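Local coordinates for protein L-lysine 6-oxidase (Marinomonas mediterranea, PDB 3WEU) that oxidises the side-chain amino group of L-lysine with a cysteine tryptophylquinone cofactor, releasing the hydrogen peroxide that makes it antibacterial, at residues R110-Y114 against S115-V119; K475-F478 against D479-L483. All blocks are in the same frame, centred on the assembly; numbering follows the deposited sequence.

Contact 1 comes first along the chain, in the loop between strand 80-91 and helix 129-134; contact 2 follows much later, on helix 475-481 and the residues that leave it. Their centres lie 29 Å apart and their nearest atoms about 16 Å, so they do not touch. Contact 1 belongs to the N-terminal family region and contact 2 to the C-terminal one, yet each has partners in the other region: R117 of contact 1 forms a salt bridge with D396, while the helix of contact 2 packs beside strand 137-145 of the large mixed sheet, and Q133, on helix 129-134, donates to N481 O at the helix end and to L483 O just past it. Both therefore lie where residues of the two regions touch.

Contact 1: residues R110-Y114 against S115-V119; sequences RDNSY and SARGV. With SO4 (sulfate ion), chain E.
S113 closes an ST motif over A116 and R117: A116 N donates to S113 OG (2.9 Å), and R117 N donates to S113 O (3.0 Å). OG can reach A116 N because chi1 of 76° swings it between the backbone N and the carbonyl carbon, over the start of the turn. A type I beta turn from S115 to G118 overlaps the motif, and its last residue, G118, has positive phi.

R117 folds back from this turn over the residues that precede it. Its CB and CG pass alongside S113 O, CG at 3.3 Å. Bends at chi2 (-51°) and chi3 bring CD up to D111 O, which lies over one face of the guanidinium, toward its rim. Its NE points at N112 OD1 along a nearly straight bond of 2.9 Å (173°) that arrives in the carbonyl plane, on a lone pair. The amide stands almost perpendicular to the guanidinium plane. At the tip, NH1 forms a salt bridge with D396, and NH2 makes a weak bond to a water that also sits 2.7 Å from N112 OD1. The other end of that amide is fixed too, since N112 ND2 donates to L102 O and N105 O.

Beyond the turn, V119 N donates to Y114 O (3.1 Å), and V119 CB meets the edge of the Y114 ring at CD1 (3.9 Å). That ring stacks on Y97 and meets W96 steeply, with Y114 OH bonded to W96 NE1. On the outer side, R110 turns its guanidinium edge to a sulfate, probably from the crystallisation liquor, and NH2 donates to sulfate O2 at 3.0 Å.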
# COMPACT_ATOMS: atom_id res chain seq x y z
N ARG A 110 26.40 30.43 0.34
CA ARG A 110 25.25 30.58 -0.53
C ARG A 110 25.08 29.45 -1.48
O ARG A 110 24.00 29.21 -1.96
CB ARG A 110 25.32 31.90 -1.28
CG ARG A 110 24.91 33.06 -0.39
CD ARG A 110 25.11 34.42 -1.04
NE ARG A 110 26.53 34.62 -1.27
CZ ARG A 110 27.02 35.64 -1.96
NH1 ARG A 110 26.20 36.57 -2.47
NH2 ARG A 110 28.33 35.72 -2.13
N ASP A 111 26.16 28.75 -1.79
CA ASP A 111 26.05 27.64 -2.70
C ASP A 111 25.31 26.46 -2.08
O ASP A 111 25.05 25.49 -2.75
CB ASP A 111 27.44 27.19 -3.17
CG ASP A 111 28.00 28.11 -4.26
OD1 ASP A 111 27.26 28.98 -4.80
OD2 ASP A 111 29.16 27.97 -4.52
N ASN A 112 25.00 26.56 -0.76
CA ASN A 112 24.21 25.55 -0.09
C ASN A 112 22.82 26.06 0.22
O ASN A 112 22.09 25.42 0.98
CB ASN A 112 24.96 25.14 1.24
CG ASN A 112 24.38 23.89 1.88
OD1 ASN A 112 24.19 22.86 1.20
ND2 ASN A 112 24.12 23.95 3.20
N SER A 113 22.38 27.16 -0.43
CA SER A 113 21.00 27.67 -0.27
C SER A 113 20.03 26.66 -0.75
O SER A 113 20.34 25.81 -1.60
CB SER A 113 20.77 28.98 -1.04
OG SER A 113 20.64 28.70 -2.43
N TYR A 114 18.80 26.76 -0.28
CA TYR A 114 17.78 25.81 -0.72
C TYR A 114 17.64 25.86 -2.27
O TYR A 114 17.52 24.82 -2.94
CB TYR A 114 16.42 26.14 -0.15
CG TYR A 114 16.21 25.85 1.31
CD1 TYR A 114 15.96 24.56 1.72
CD2 TYR A 114 16.24 26.87 2.26
CE1 TYR A 114 15.75 24.28 3.06
CE2 TYR A 114 16.01 26.60 3.62
CZ TYR A 114 15.80 25.31 4.00
OH TYR A 114 15.52 24.93 5.31
N SER A 115 17.63 27.08 -2.83
CA SER A 115 17.59 27.18 -4.35
C SER A 115 18.78 26.58 -5.02
O SER A 115 18.66 25.83 -5.94
CB SER A 115 17.56 28.62 -4.81
OG SER A 115 16.30 29.09 -4.42
N ALA A 116 19.96 26.92 -4.60
CA ALA A 116 21.10 26.29 -5.20
C ALA A 116 21.10 24.79 -5.13
O ALA A 116 21.69 24.15 -5.98
CB ALA A 116 22.38 26.85 -4.64
N ARG A 117 20.50 24.19 -4.08
CA ARG A 117 20.51 22.76 -3.90
C ARG A 117 19.31 22.09 -4.50
O ARG A 117 19.16 20.88 -4.39
CB ARG A 117 20.60 22.42 -2.39
CG ARG A 117 21.88 22.88 -1.71
CD ARG A 117 23.10 22.45 -2.45
NE ARG A 117 24.22 22.21 -1.58
CZ ARG A 117 25.36 21.72 -2.01
NH1 ARG A 117 25.56 21.65 -3.30
NH2 ARG A 117 26.33 21.40 -1.17
N GLY A 118 18.42 22.86 -5.12
CA GLY A 118 17.25 22.26 -5.73
C GLY A 118 16.27 21.62 -4.74
O GLY A 118 15.56 20.67 -5.08
N VAL A 119 16.23 22.11 -3.51
CA VAL A 119 15.34 21.45 -2.54
C VAL A 119 13.87 21.69 -2.89
O VAL A 119 13.46 22.79 -3.05
CB VAL A 119 15.62 21.92 -1.10
CG1 VAL A 119 14.81 21.10 -0.10
CG2 VAL A 119 17.07 21.75 -0.77
S SO4 E . 29.39 32.57 0.32
O1 SO4 E . 30.47 31.56 0.42
O2 SO4 E . 29.84 33.54 -0.72
O3 SO4 E . 28.14 31.98 -0.12
O4 SO4 E . 29.02 33.20 1.62
O HOH W 1 24.59 20.21 1.10
O HOH W 2 14.38 24.90 -4.43

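Contact 2: residues K475-F478 against D479-L483; sequences KAYF and DVNGL
K475 and D479, one helical turn apart, form a salt bridge: K475 NZ meets D479 OD2 at 2.7 Å on the syn lone pair, the side facing the other carboxylate oxygen. The lysine runs out extended as far as CE, and only the last torsion (chi4 -61°) turns NZ in to the acid. The same two residues share a backbone bond, D479 N to K475 O at 2.9 Å, and a water donates to both K475 O and D479 OD1, so each carboxylate oxygen has a partner.

The two segments make up the whole of the short helix 475-481 and its C-terminal exit. N481 N still donates to Y477 O in helical fashion, and G482 N to F478 O at 2.8 Å, but G482 itself leaves the helix with positive phi. Q133 takes over just here, its NE2 donating to both N481 O and L483 O.

Side chains pack over this end. N481 CB lies over a face of the Y477 ring as a CH-pi contact, 4.0 Å from the centroid, and a water links Y477 OH with G482 O. On the F478 ring, L483 CD2 covers a face, 29° off the normal, while G482 O sits at the rim in the ring plane, 3.3 Å from CD1. L483 also touches I136 and D138, and K475 touches P141, which sets the helix beside strand 137-145.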
# COMPACT_ATOMS: atom_id res chain seq x y z
N LYS A 475 2.51 43.35 14.69
CA LYS A 475 1.15 42.89 14.64
C LYS A 475 0.39 43.59 13.49
O LYS A 475 -0.29 42.95 12.69
CB LYS A 475 0.43 43.16 16.00
CG LYS A 475 -1.06 42.98 15.91
CD LYS A 475 -1.73 43.07 17.29
CE LYS A 475 -3.20 42.67 17.22
NZ LYS A 475 -4.00 43.57 16.31
N ALA A 476 0.53 44.90 13.36
CA ALA A 476 -0.26 45.64 12.31
C ALA A 476 0.07 45.11 10.89
O ALA A 476 -0.83 44.89 10.03
CB ALA A 476 0.02 47.13 12.41
N TYR A 477 1.35 44.79 10.66
CA TYR A 477 1.75 44.20 9.36
C TYR A 477 1.04 42.89 9.10
O TYR A 477 0.40 42.67 8.06
CB TYR A 477 3.30 44.09 9.25
CG TYR A 477 3.64 43.31 8.02
CD1 TYR A 477 3.80 43.94 6.78
CD2 TYR A 477 3.74 41.93 8.06
CE1 TYR A 477 4.01 43.18 5.64
CE2 TYR A 477 3.98 41.18 6.93
CZ TYR A 477 4.13 41.81 5.71
OH TYR A 477 4.32 41.01 4.58
N PHE A 478 1.12 41.95 10.05
CA PHE A 478 0.54 40.66 9.81
C PHE A 478 -0.96 40.66 9.76
O PHE A 478 -1.56 39.80 9.04
CB PHE A 478 1.07 39.63 10.85
CG PHE A 478 2.57 39.47 10.81
CD1 PHE A 478 3.21 38.95 9.66
CD2 PHE A 478 3.32 39.75 11.91
CE1 PHE A 478 4.57 38.84 9.59
CE2 PHE A 478 4.70 39.61 11.87
CZ PHE A 478 5.32 39.17 10.70
N ASP A 479 -1.58 41.53 10.57
CA ASP A 479 -3.04 41.71 10.57
C ASP A 479 -3.53 41.82 9.09
O ASP A 479 -4.49 41.13 8.65
CB ASP A 479 -3.40 42.97 11.40
CG ASP A 479 -3.67 42.65 12.89
OD1 ASP A 479 -3.68 41.44 13.30
OD2 ASP A 479 -3.89 43.60 13.65
N VAL A 480 -2.82 42.64 8.32
CA VAL A 480 -3.21 42.97 6.93
C VAL A 480 -2.71 41.98 5.89
O VAL A 480 -3.45 41.63 4.97
CB VAL A 480 -2.73 44.39 6.60
CG1 VAL A 480 -2.88 44.75 5.10
CG2 VAL A 480 -3.45 45.36 7.53
N ASN A 481 -1.50 41.45 6.10
CA ASN A 481 -0.81 40.65 5.08
C ASN A 481 -0.68 39.18 5.33
O ASN A 481 -0.42 38.38 4.43
CB ASN A 481 0.59 41.26 4.99
CG ASN A 481 0.53 42.72 4.59
OD1 ASN A 481 0.83 43.65 5.33
ND2 ASN A 481 0.12 42.91 3.38
N GLY A 482 -0.88 38.78 6.57
CA GLY A 482 -0.61 37.40 6.93
C GLY A 482 0.89 37.16 6.87
O GLY A 482 1.72 38.11 6.81
N LEU A 483 1.24 35.87 6.95
CA LEU A 483 2.61 35.47 7.05
C LEU A 483 3.19 35.21 5.69
O LEU A 483 2.44 34.98 4.75
CB LEU A 483 2.73 34.19 7.91
CG LEU A 483 2.36 34.44 9.38
CD1 LEU A 483 2.29 33.08 10.09
CD2 LEU A 483 3.31 35.38 10.12
O HOH W 3 -1.12 40.15 13.36
O HOH W 4 3.51 38.38 4.74